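Local coordinates for protein putative nucleotide sugar epimerase/ dehydratase (Bordetella bronchiseptica, PDB 2Q1S) that binds NAD(H) and probably acts as a nucleotide-sugar epimerase or dehydratase in the biosynthesis of the lipopolysaccharide O-antigen, at residues A[146-151]-A[183-188]; A[258-263]-A[291-296]; A[31-36]-A[99-104]. One frame throughout, in Å; residues are numbered along the deposited sequence.

Contact 1 (A[146-151]-A[183-188]); sequences VVYSAA and MSKIFG. With NAI (1,4-dihydronicotinamide adenine dinucleotide), chain B.
Lys185 and Ser149 belong to the NADH site of this extended short-chain dehydrogenase/reductase, where the end of strand 146-151 in the Rossmann sheet meets helix 183-188. Lys185 sits one helical turn after Tyr181, which also binds the cofactor, in the YxxxK pattern of the family. The Lys185 chain is bent at chi2 and chi3 (-46° and -62°), which brings NZ to the strand. Lys185 NZ donates to Ser149 O at 2.8 Å, almost head-on to the carbonyl. The nicotinamide ribose offers it two hydroxyls, NADH O3D 2.9 Å from Lys185 NZ and NADH O2D 3.1 Å from Lys185 NZ. Ser149 OG shares a further hydrogen bond with O3D, so that one ribose hydroxyl is gripped by both segments. The strand carbonyl is placed as a second-shell group that would steady the amine.

One residue before Ser149, Tyr148 reaches across to the helix backbone. CG is anti to the backbone N (chi1 168°), which carries the ring toward the helix; Tyr148 OH meets Lys185 O at 2.7 Å, in the carbonyl plane and on a lone pair. Gly188 gives the phenol room, its CA lying 3.5 Å from Tyr148 OH. Ser184, by contrast, turns its hydroxyl to Asp122. A water completes the link, a fourth acceptor for NZ, whose N-H groups must therefore be shared: it lies 2.9 Å from Lys185 NZ and donates to Tyr148 OH at 3.3 Å.

Contact 2 (A[258-263]-A[291-296]); sequences RDFIFV and TSIADL
Arg258 starts the contact by pairing its backbone with Thr291 as an antiparallel, hydrogen-bonded pair. Arg258 N donates to Thr291 O at 2.9 Å, and Thr291 N returns a bond to Arg258 O at 2.8 Å; both are nearly straight. The arginine side chain runs out extended from CG to NE, passing obliquely by Ile293, whose CD1 lies 3.9 Å from Arg258 NE. Farther out, NH1 bonds to Asn210 OD1. The Asp259 CB points away from 291-296; OD2 accepts from Gly288 N, and OD1 more weakly from Ser287 N.

Phe260 carries the apolar half. With CG beside the backbone N (chi1 -65°), its ring is directed at the start of the helix and lies between two aliphatic groups: Arg258 CB is over one face, and Leu296 CD1 over the opposite one, in a CH-pi contact 4.2 Å from the centroid of the Phe260 ring. The rim is also occupied, since Ile293 CD1 comes in near the ring plane to 3.9 Å from Phe260 CZ, and Thr291 CB meets the ring edge at CD2. A water ties the two segments together, accepting from Phe260 N and hydrogen-bonded to Thr291 OG1 at 2.7 Å. Ile261 pairs its backbone with Asn210 and Tyr212 of strand 203-212, and Phe262 is the N-cap of helix 263-276.

On the partner side, Ser292 N-caps helix 293-304, its OG accepting from Asp295 N. The whole is a short antiparallel strand pair leading straight into a capped helix, beside the sugar-nucleotide site: Arg258 binds UDP in another crystal structure of this protein, though none is bound to this chain.

Contact 3 (A[31-36]-A[99-104]); sequences ANTNVM and EYDYVF
Two neighbouring parallel strands, 34-36 and 102-104, pair here in the Rossmann sheet, and the turns leading into them are stitched together by polar side chains. Met36 bonds to the partner strand through both its N and O: Met36 N donates to Tyr102 O at 3.0 Å, and Met36 O accepts from Phe104 N at 2.8 Å in a nearly straight bond.

At the entrance to the strands, Asp101 OD2 takes the Asn34 backbone N-H at 2.8 Å through its anti lone pair, while Asp101 N donates back to Asn34 O and Tyr102 N adds a weak bond to the same oxygen. Asp101 OD1 forms salt bridges with Lys144 and Arg142. Asn34 ND2 reaches Glu99 O at 3.0 Å with the acceptor in its amide plane, and OD1 of the same amide accepts from Asn58, which fixes the rotation of the group.

On the face bearing Met36 and Val103, the methionine lies over Tyr100: SD stands above the ring face, 5.1 Å from the Tyr100 centroid, a Met-aromatic contact. The bend at chi3 (-93°) brings CE to van der Waals contact with Tyr100 OH, which is hydrogen-bonded to His61 ND1. On the face bearing Val35 and Tyr102, packed by helices 43-54 and 263-276, Val35 CG1 abuts the Phe104 ring edge, 3.4 Å from Phe104 CD1. Adjacent parallel strands with helices packed on the sheet are characteristic of the NAD-binding Rossmann fold.

From the N terminus, contact 3 comes first: strand 34-38 opens it and strand 102-105 closes it after the chain has passed through helix 43-54 and the strands 59-63 and 80-83. Contact 1 then closes the loop from strand 145-151 to helix 180-199, and contact 2 the one from strand 257-262 to strand 291-292 and helix 293-304. The three follow in series, neither nested nor crossed. Contacts 1 and 3 touch through neighbouring strands, where Val147 N lies 2.9 Å from Val103 O and Val147 packs on Phe104. Contact 2 lies in the same sheet, where strand 257-262 neighbours 203-212; its centre is about 32 Å from the centre of contact 3.

Contact 1 (A[146-151]-A[183-188])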
loop_
_atom_site.group_PDB
_atom_site.type_symbol
_atom_site.label_atom_id
_atom_site.label_comp_id
_atom_site.label_asym_id
_atom_site.label_seq_id
_atom_site.Cartn_x
_atom_site.Cartn_y
_atom_site.Cartn_z
ATOM N N VAL A 146 -10.836 -8.633 14.667
ATOM C CA VAL A 146 -10.281 -9.036 13.378
ATOM C C VAL A 146 -8.766 -9.066 13.520
ATOM O O VAL A 146 -8.171 -8.018 13.737
ATOM C CB VAL A 146 -10.678 -8.022 12.235
ATOM C CG1 VAL A 146 -10.071 -8.462 10.925
ATOM C CG2 VAL A 146 -12.214 -7.946 12.172
ATOM N N VAL A 147 -8.168 -10.246 13.425
ATOM C CA VAL A 147 -6.747 -10.383 13.641
ATOM C C VAL A 147 -6.067 -10.584 12.283
ATOM O O VAL A 147 -6.386 -11.509 11.542
ATOM C CB VAL A 147 -6.452 -11.588 14.590
ATOM C CG1 VAL A 147 -4.930 -11.672 14.851
ATOM C CG2 VAL A 147 -7.179 -11.373 15.958
ATOM N N TYR A 148 -5.087 -9.712 12.033
ATOM C CA TYR A 148 -4.308 -9.700 10.790
ATOM C C TYR A 148 -2.861 -10.148 11.076
ATOM O O TYR A 148 -2.211 -9.565 11.962
ATOM C CB TYR A 148 -4.331 -8.266 10.232
ATOM C CG TYR A 148 -3.315 -8.028 9.094
ATOM C CD1 TYR A 148 -3.424 -8.727 7.883
ATOM C CD2 TYR A 148 -2.296 -7.124 9.233
ATOM C CE1 TYR A 148 -2.545 -8.528 6.857
ATOM C CE2 TYR A 148 -1.368 -6.925 8.225
ATOM C CZ TYR A 148 -1.497 -7.599 7.009
ATOM O OH TYR A 148 -0.612 -7.409 5.996
ATOM N N SER A 149 -2.403 -11.197 10.375
ATOM C CA SER A 149 -1.019 -11.611 10.483
ATOM C C SER A 149 -0.108 -10.700 9.694
ATOM O O SER A 149 -0.107 -10.712 8.477
ATOM C CB SER A 149 -0.855 -13.058 10.064
ATOM O OG SER A 149 -1.503 -13.318 8.835
ATOM N N ALA A 150 0.670 -9.895 10.425
ATOM C CA ALA A 150 1.618 -8.965 9.869
ATOM C C ALA A 150 3.043 -9.566 9.916
ATOM O O ALA A 150 3.298 -10.584 10.588
ATOM C CB ALA A 150 1.514 -7.675 10.679
ATOM N N ALA A 151 3.995 -8.933 9.271
ATOM C CA ALA A 151 5.355 -9.442 9.312
ATOM C C ALA A 151 6.202 -8.781 10.406
ATOM O O ALA A 151 6.077 -7.587 10.666
ATOM C CB ALA A 151 6.014 -9.287 7.948
ATOM N N MET A 183 6.065 -5.178 1.234
ATOM C CA MET A 183 5.224 -3.976 1.116
ATOM C C MET A 183 3.765 -4.325 1.371
ATOM O O MET A 183 3.074 -3.637 2.087
ATOM C CB MET A 183 5.412 -3.337 -0.263
ATOM C CG MET A 183 6.835 -2.773 -0.395
ATOM S SD MET A 183 7.029 -1.758 -1.911
ATOM C CE MET A 183 6.823 -3.002 -3.200
ATOM N N SER A 184 3.290 -5.395 0.753
ATOM C CA SER A 184 1.888 -5.811 0.999
ATOM C C SER A 184 1.605 -6.052 2.475
ATOM O O SER A 184 0.531 -5.673 2.986
ATOM C CB SER A 184 1.619 -7.100 0.261
ATOM O OG SER A 184 1.451 -6.854 -1.129
ATOM N N LYS A 185 2.554 -6.670 3.192
ATOM C CA LYS A 185 2.313 -6.924 4.618
ATOM C C LYS A 185 2.173 -5.609 5.384
ATOM O O LYS A 185 1.286 -5.438 6.206
ATOM C CB LYS A 185 3.438 -7.797 5.252
ATOM C CG LYS A 185 3.547 -9.205 4.670
ATOM C CD LYS A 185 2.229 -9.916 4.525
ATOM C CE LYS A 185 1.515 -10.126 5.850
ATOM N NZ LYS A 185 0.232 -10.940 5.683
ATOM N N ILE A 186 3.000 -4.636 5.053
ATOM C CA ILE A 186 2.955 -3.312 5.705
ATOM C C ILE A 186 1.642 -2.602 5.307
ATOM O O ILE A 186 0.976 -1.959 6.140
ATOM C CB ILE A 186 4.189 -2.473 5.290
ATOM C CG1 ILE A 186 5.434 -3.028 5.982
ATOM C CG2 ILE A 186 3.941 -0.957 5.449
ATOM C CD1 ILE A 186 6.744 -2.390 5.443
ATOM N N PHE A 187 1.273 -2.718 4.032
ATOM C CA PHE A 187 0.072 -2.036 3.571
ATOM C C PHE A 187 -1.146 -2.540 4.357
ATOM O O PHE A 187 -2.054 -1.766 4.685
ATOM C CB PHE A 187 -0.165 -2.256 2.074
ATOM C CG PHE A 187 0.899 -1.625 1.156
ATOM C CD1 PHE A 187 1.867 -0.741 1.642
ATOM C CD2 PHE A 187 0.879 -1.903 -0.214
ATOM C CE1 PHE A 187 2.809 -0.167 0.774
ATOM C CE2 PHE A 187 1.856 -1.318 -1.073
ATOM C CZ PHE A 187 2.768 -0.469 -0.555
ATOM N N GLY A 188 -1.156 -3.844 4.676
ATOM C CA GLY A 188 -2.266 -4.400 5.448
ATOM C C GLY A 188 -2.267 -3.827 6.882
ATOM O O GLY A 188 -3.342 -3.705 7.499
HETATM P PA NAI B . 0.662 -20.054 3.593
HETATM O O1A NAI B . 1.031 -19.698 2.198
HETATM O O2A NAI B . 0.713 -21.538 4.025
HETATM O O5B NAI B . -0.717 -19.482 3.987
HETATM C C5B NAI B . -1.411 -18.450 3.277
HETATM C C4B NAI B . -2.758 -18.948 2.782
HETATM O O4B NAI B . -3.388 -17.903 2.050
HETATM C C3B NAI B . -2.595 -20.155 1.822
HETATM O O3B NAI B . -3.445 -21.234 2.249
HETATM C C2B NAI B . -3.105 -19.604 0.498
HETATM O O2B NAI B . -3.764 -20.542 -0.407
HETATM C C1B NAI B . -4.097 -18.536 0.962
HETATM N N9A NAI B . -4.440 -17.543 -0.042
HETATM C C8A NAI B . -3.603 -16.968 -0.959
HETATM N N7A NAI B . -4.288 -16.072 -1.672
HETATM C C5A NAI B . -5.579 -16.028 -1.233
HETATM C C6A NAI B . -6.813 -15.303 -1.563
HETATM N N6A NAI B . -6.882 -14.385 -2.534
HETATM N N1A NAI B . -7.957 -15.559 -0.854
HETATM C C2A NAI B . -7.910 -16.495 0.133
HETATM N N3A NAI B . -6.838 -17.205 0.519
HETATM C C4A NAI B . -5.632 -17.013 -0.124
HETATM O O3 NAI B . 1.711 -19.234 4.479
HETATM P PN NAI B . 1.783 -19.057 6.093
HETATM O O1N NAI B . 3.164 -19.123 6.517
HETATM O O2N NAI B . 0.690 -19.927 6.660
HETATM O O5D NAI B . 1.235 -17.520 6.247
HETATM C C5D NAI B . 0.064 -17.199 7.017
HETATM C C4D NAI B . 0.127 -15.702 7.330
HETATM O O4D NAI B . 1.225 -15.462 8.177
HETATM C C3D NAI B . 0.419 -14.849 6.095
HETATM O O3D NAI B . -0.400 -13.676 6.186
HETATM C C2D NAI B . 1.880 -14.532 6.203
HETATM O O2D NAI B . 2.207 -13.294 5.516
HETATM C C1D NAI B . 2.065 -14.396 7.688
HETATM N N1N NAI B . 3.419 -14.603 8.132
HETATM C C2N NAI B . 4.007 -15.844 8.159
HETATM C C3N NAI B . 5.309 -16.012 8.620
HETATM C C7N NAI B . 5.985 -17.380 8.642
HETATM O O7N NAI B . 7.121 -17.455 9.078
HETATM N N7N NAI B . 5.257 -18.436 8.200
HETATM C C4N NAI B . 6.033 -14.900 9.128
HETATM C C5N NAI B . 5.378 -13.634 9.121
HETATM C C6N NAI B . 4.070 -13.530 8.652
HETATM O O HOH W 1 -1.315 -9.616 3.656
#

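Contact 2 (A[258-263]-A[291-296])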
loop_
_atom_site.group_PDB
_atom_site.type_symbol
_atom_site.label_atom_id
_atom_site.label_comp_id
_atom_site.label_asym_id
_atom_site.label_seq_id
_atom_site.Cartn_x
_atom_site.Cartn_y
_atom_site.Cartn_z
ATOM N N ARG A 258 18.066 -16.461 13.542
ATOM C CA ARG A 258 16.642 -16.145 13.475
ATOM C C ARG A 258 15.932 -16.435 14.793
ATOM O O ARG A 258 16.391 -17.271 15.579
ATOM C CB ARG A 258 16.014 -16.941 12.347
ATOM C CG ARG A 258 16.666 -16.645 11.000
ATOM C CD ARG A 258 15.776 -17.101 9.890
ATOM N NE ARG A 258 16.513 -17.254 8.639
ATOM C CZ ARG A 258 15.949 -17.587 7.485
ATOM N NH1 ARG A 258 14.641 -17.782 7.414
ATOM N NH2 ARG A 258 16.695 -17.717 6.402
ATOM N N ASP A 259 14.817 -15.738 15.030
ATOM C CA ASP A 259 13.985 -15.992 16.193
ATOM C C ASP A 259 12.870 -16.948 15.762
ATOM O O ASP A 259 11.773 -16.512 15.429
ATOM C CB ASP A 259 13.428 -14.651 16.715
ATOM C CG ASP A 259 12.469 -14.809 17.885
ATOM O OD1 ASP A 259 11.838 -15.883 18.001
ATOM O OD2 ASP A 259 12.309 -13.844 18.668
ATOM N N PHE A 260 13.165 -18.246 15.724
ATOM C CA PHE A 260 12.158 -19.219 15.298
ATOM C C PHE A 260 11.072 -19.316 16.362
ATOM O O PHE A 260 11.356 -19.188 17.567
ATOM C CB PHE A 260 12.782 -20.602 15.075
ATOM C CG PHE A 260 13.765 -20.645 13.939
ATOM C CD1 PHE A 260 13.324 -20.710 12.629
ATOM C CD2 PHE A 260 15.145 -20.599 14.187
ATOM C CE1 PHE A 260 14.236 -20.732 11.567
ATOM C CE2 PHE A 260 16.058 -20.617 13.136
ATOM C CZ PHE A 260 15.600 -20.687 11.820
ATOM N N ILE A 261 9.844 -19.555 15.909
ATOM C CA ILE A 261 8.707 -19.745 16.818
ATOM C C ILE A 261 7.850 -20.901 16.311
ATOM O O ILE A 261 7.576 -21.000 15.121
ATOM C CB ILE A 261 7.863 -18.444 17.004
ATOM C CG1 ILE A 261 6.729 -18.673 18.023
ATOM C CG2 ILE A 261 7.368 -17.891 15.635
ATOM C CD1 ILE A 261 5.985 -17.431 18.430
ATOM N N PHE A 262 7.447 -21.787 17.228
ATOM C CA PHE A 262 6.708 -22.990 16.839
ATOM C C PHE A 262 5.269 -22.623 16.497
ATOM O O PHE A 262 4.664 -21.788 17.177
ATOM C CB PHE A 262 6.779 -24.006 17.986
ATOM C CG PHE A 262 6.170 -25.351 17.683
ATOM C CD1 PHE A 262 6.647 -26.138 16.647
ATOM C CD2 PHE A 262 5.113 -25.836 18.472
ATOM C CE1 PHE A 262 6.101 -27.410 16.409
ATOM C CE2 PHE A 262 4.542 -27.109 18.223
ATOM C CZ PHE A 262 5.024 -27.878 17.177
ATOM N N VAL A 263 4.708 -23.293 15.499
ATOM C CA VAL A 263 3.443 -22.856 14.932
ATOM C C VAL A 263 2.273 -22.941 15.935
ATOM O O VAL A 263 1.391 -22.100 15.912
ATOM C CB VAL A 263 3.110 -23.647 13.633
ATOM C CG1 VAL A 263 2.839 -25.177 13.919
ATOM C CG2 VAL A 263 1.974 -23.001 12.868
ATOM N N THR A 291 18.342 -18.471 17.188
ATOM C CA THR A 291 19.064 -19.691 16.843
ATOM C C THR A 291 19.747 -19.452 15.514
ATOM O O THR A 291 19.111 -18.979 14.565
ATOM C CB THR A 291 18.095 -20.898 16.715
ATOM O OG1 THR A 291 17.342 -21.022 17.923
ATOM C CG2 THR A 291 18.851 -22.215 16.452
ATOM N N SER A 292 21.013 -19.794 15.418
ATOM C CA SER A 292 21.700 -19.683 14.171
ATOM C C SER A 292 21.305 -20.793 13.226
ATOM O O SER A 292 20.884 -21.822 13.638
ATOM C CB SER A 292 23.198 -19.652 14.375
ATOM O OG SER A 292 23.687 -20.894 14.787
ATOM N N ILE A 293 21.471 -20.564 11.949
ATOM C CA ILE A 293 21.151 -21.593 10.956
ATOM C C ILE A 293 22.052 -22.818 11.154
ATOM O O ILE A 293 21.608 -23.953 10.959
ATOM C CB ILE A 293 21.210 -21.032 9.517
ATOM C CG1 ILE A 293 20.266 -19.830 9.388
ATOM C CG2 ILE A 293 20.881 -22.103 8.467
ATOM C CD1 ILE A 293 18.832 -20.133 9.792
ATOM N N ALA A 294 23.295 -22.591 11.589
ATOM C CA ALA A 294 24.209 -23.712 11.877
ATOM C C ALA A 294 23.671 -24.617 12.995
ATOM O O ALA A 294 23.742 -25.838 12.865
ATOM C CB ALA A 294 25.613 -23.227 12.205
ATOM N N ASP A 295 23.124 -24.014 14.062
ATOM C CA ASP A 295 22.587 -24.771 15.197
ATOM C C ASP A 295 21.277 -25.453 14.839
ATOM O O ASP A 295 21.039 -26.595 15.233
ATOM C CB ASP A 295 22.418 -23.892 16.436
ATOM C CG ASP A 295 23.744 -23.537 17.080
ATOM O OD1 ASP A 295 24.777 -24.145 16.710
ATOM O OD2 ASP A 295 23.764 -22.658 17.961
ATOM N N LEU A 296 20.436 -24.744 14.088
ATOM C CA LEU A 296 19.249 -25.375 13.491
ATOM C C LEU A 296 19.624 -26.667 12.743
ATOM O O LEU A 296 19.097 -27.756 13.036
ATOM C CB LEU A 296 18.506 -24.385 12.574
ATOM C CG LEU A 296 17.172 -24.860 11.975
ATOM C CD1 LEU A 296 16.044 -24.685 12.994
ATOM C CD2 LEU A 296 16.830 -24.090 10.682
HETATM O O HOH W 2 15.011 -19.679 17.850
#

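Contact 3 (A[31-36]-A[99-104])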
loop_
_atom_site.group_PDB
_atom_site.type_symbol
_atom_site.label_atom_id
_atom_site.label_comp_id
_atom_site.label_asym_id
_atom_site.label_seq_id
_atom_site.Cartn_x
_atom_site.Cartn_y
_atom_site.Cartn_z
ATOM N N ALA A 31 -14.876 -20.185 22.867
ATOM C CA ALA A 31 -15.800 -21.312 22.938
ATOM C C ALA A 31 -17.153 -20.914 22.366
ATOM O O ALA A 31 -17.679 -19.834 22.678
ATOM C CB ALA A 31 -15.933 -21.818 24.372
ATOM N N ASN A 32 -17.701 -21.762 21.496
ATOM C CA ASN A 32 -19.043 -21.574 20.967
ATOM C C ASN A 32 -19.195 -20.354 20.059
ATOM O O ASN A 32 -20.314 -19.940 19.762
ATOM C CB ASN A 32 -20.068 -21.543 22.122
ATOM C CG ASN A 32 -20.046 -22.826 22.931
ATOM O OD1 ASN A 32 -20.239 -23.915 22.384
ATOM N ND2 ASN A 32 -19.787 -22.708 24.235
ATOM N N THR A 33 -18.071 -19.813 19.565
ATOM C CA THR A 33 -18.185 -18.681 18.666
ATOM C C THR A 33 -18.150 -19.089 17.178
ATOM O O THR A 33 -17.799 -20.235 16.838
ATOM C CB THR A 33 -17.077 -17.644 18.926
ATOM O OG1 THR A 33 -15.803 -18.246 18.672
ATOM C CG2 THR A 33 -17.180 -17.083 20.381
ATOM N N ASN A 34 -18.518 -18.152 16.293
ATOM C CA ASN A 34 -18.392 -18.347 14.851
ATOM C C ASN A 34 -17.149 -17.600 14.363
ATOM O O ASN A 34 -16.972 -16.419 14.668
ATOM C CB ASN A 34 -19.621 -17.817 14.116
ATOM C CG ASN A 34 -20.850 -18.716 14.282
ATOM O OD1 ASN A 34 -20.759 -19.805 14.834
ATOM N ND2 ASN A 34 -21.996 -18.239 13.821
ATOM N N VAL A 35 -16.296 -18.306 13.635
ATOM C CA VAL A 35 -15.009 -17.708 13.246
ATOM C C VAL A 35 -14.770 -17.866 11.763
ATOM O O VAL A 35 -15.140 -18.875 11.195
ATOM C CB VAL A 35 -13.841 -18.364 14.031
ATOM C CG1 VAL A 35 -12.453 -17.773 13.608
ATOM C CG2 VAL A 35 -14.068 -18.306 15.532
ATOM N N MET A 36 -14.210 -16.829 11.131
ATOM C CA MET A 36 -13.727 -16.990 9.751
ATOM C C MET A 36 -12.192 -17.007 9.771
ATOM O O MET A 36 -11.585 -16.221 10.499
ATOM C CB MET A 36 -14.277 -15.869 8.882
ATOM C CG MET A 36 -13.750 -15.888 7.464
ATOM S SD MET A 36 -14.067 -14.348 6.569
ATOM C CE MET A 36 -15.546 -14.895 5.866
ATOM N N GLU A 99 -22.376 -12.790 10.806
ATOM C CA GLU A 99 -22.544 -13.971 11.657
ATOM C C GLU A 99 -21.246 -14.426 12.323
ATOM O O GLU A 99 -21.170 -15.531 12.854
ATOM C CB GLU A 99 -23.140 -15.126 10.818
ATOM C CG GLU A 99 -22.159 -15.694 9.796
ATOM C CD GLU A 99 -22.699 -16.888 9.014
ATOM O OE1 GLU A 99 -23.077 -17.907 9.638
ATOM O OE2 GLU A 99 -22.760 -16.800 7.773
ATOM N N TYR A 100 -20.221 -13.573 12.289
ATOM C CA TYR A 100 -18.914 -13.925 12.819
ATOM C C TYR A 100 -18.563 -13.131 14.048
ATOM O O TYR A 100 -18.740 -11.901 14.110
ATOM C CB TYR A 100 -17.811 -13.671 11.776
ATOM C CG TYR A 100 -18.099 -14.366 10.462
ATOM C CD1 TYR A 100 -17.804 -15.743 10.280
ATOM C CD2 TYR A 100 -18.669 -13.664 9.389
ATOM C CE1 TYR A 100 -18.123 -16.416 9.073
ATOM C CE2 TYR A 100 -18.955 -14.328 8.174
ATOM C CZ TYR A 100 -18.673 -15.679 8.031
ATOM O OH TYR A 100 -18.972 -16.267 6.812
ATOM N N ASP A 101 -18.066 -13.832 15.045
ATOM C CA ASP A 101 -17.522 -13.216 16.230
ATOM C C ASP A 101 -16.071 -12.794 16.036
ATOM O O ASP A 101 -15.638 -11.788 16.595
ATOM C CB ASP A 101 -17.657 -14.181 17.409
ATOM C CG ASP A 101 -19.084 -14.568 17.647
ATOM O OD1 ASP A 101 -19.890 -13.679 17.960
ATOM O OD2 ASP A 101 -19.395 -15.759 17.462
ATOM N N TYR A 102 -15.329 -13.607 15.301
ATOM C CA TYR A 102 -13.891 -13.372 15.065
ATOM C C TYR A 102 -13.552 -13.662 13.661
ATOM O O TYR A 102 -14.108 -14.571 13.032
ATOM C CB TYR A 102 -13.021 -14.225 16.006
ATOM C CG TYR A 102 -13.240 -13.886 17.452
ATOM C CD1 TYR A 102 -12.625 -12.768 18.026
ATOM C CD2 TYR A 102 -14.114 -14.640 18.266
ATOM C CE1 TYR A 102 -12.835 -12.403 19.336
ATOM C CE2 TYR A 102 -14.349 -14.291 19.594
ATOM C CZ TYR A 102 -13.695 -13.168 20.167
ATOM O OH TYR A 102 -13.917 -12.803 21.484
ATOM N N VAL A 103 -12.661 -12.834 13.114
ATOM C CA VAL A 103 -12.097 -13.094 11.792
ATOM C C VAL A 103 -10.592 -13.083 11.924
ATOM O O VAL A 103 -10.047 -12.217 12.567
ATOM C CB VAL A 103 -12.539 -11.993 10.744
ATOM C CG1 VAL A 103 -11.727 -12.068 9.428
ATOM C CG2 VAL A 103 -14.025 -12.063 10.484
ATOM N N PHE A 104 -9.949 -14.107 11.388
ATOM C CA PHE A 104 -8.469 -14.175 11.283
ATOM C C PHE A 104 -8.118 -14.047 9.815
ATOM O O PHE A 104 -8.569 -14.834 9.033
ATOM C CB PHE A 104 -7.942 -15.502 11.837
ATOM C CG PHE A 104 -8.193 -15.683 13.307
ATOM C CD1 PHE A 104 -9.403 -16.233 13.769
ATOM C CD2 PHE A 104 -7.268 -15.246 14.260
ATOM C CE1 PHE A 104 -9.660 -16.402 15.130
ATOM C CE2 PHE A 104 -7.498 -15.438 15.636
ATOM C CZ PHE A 104 -8.726 -15.986 16.074
#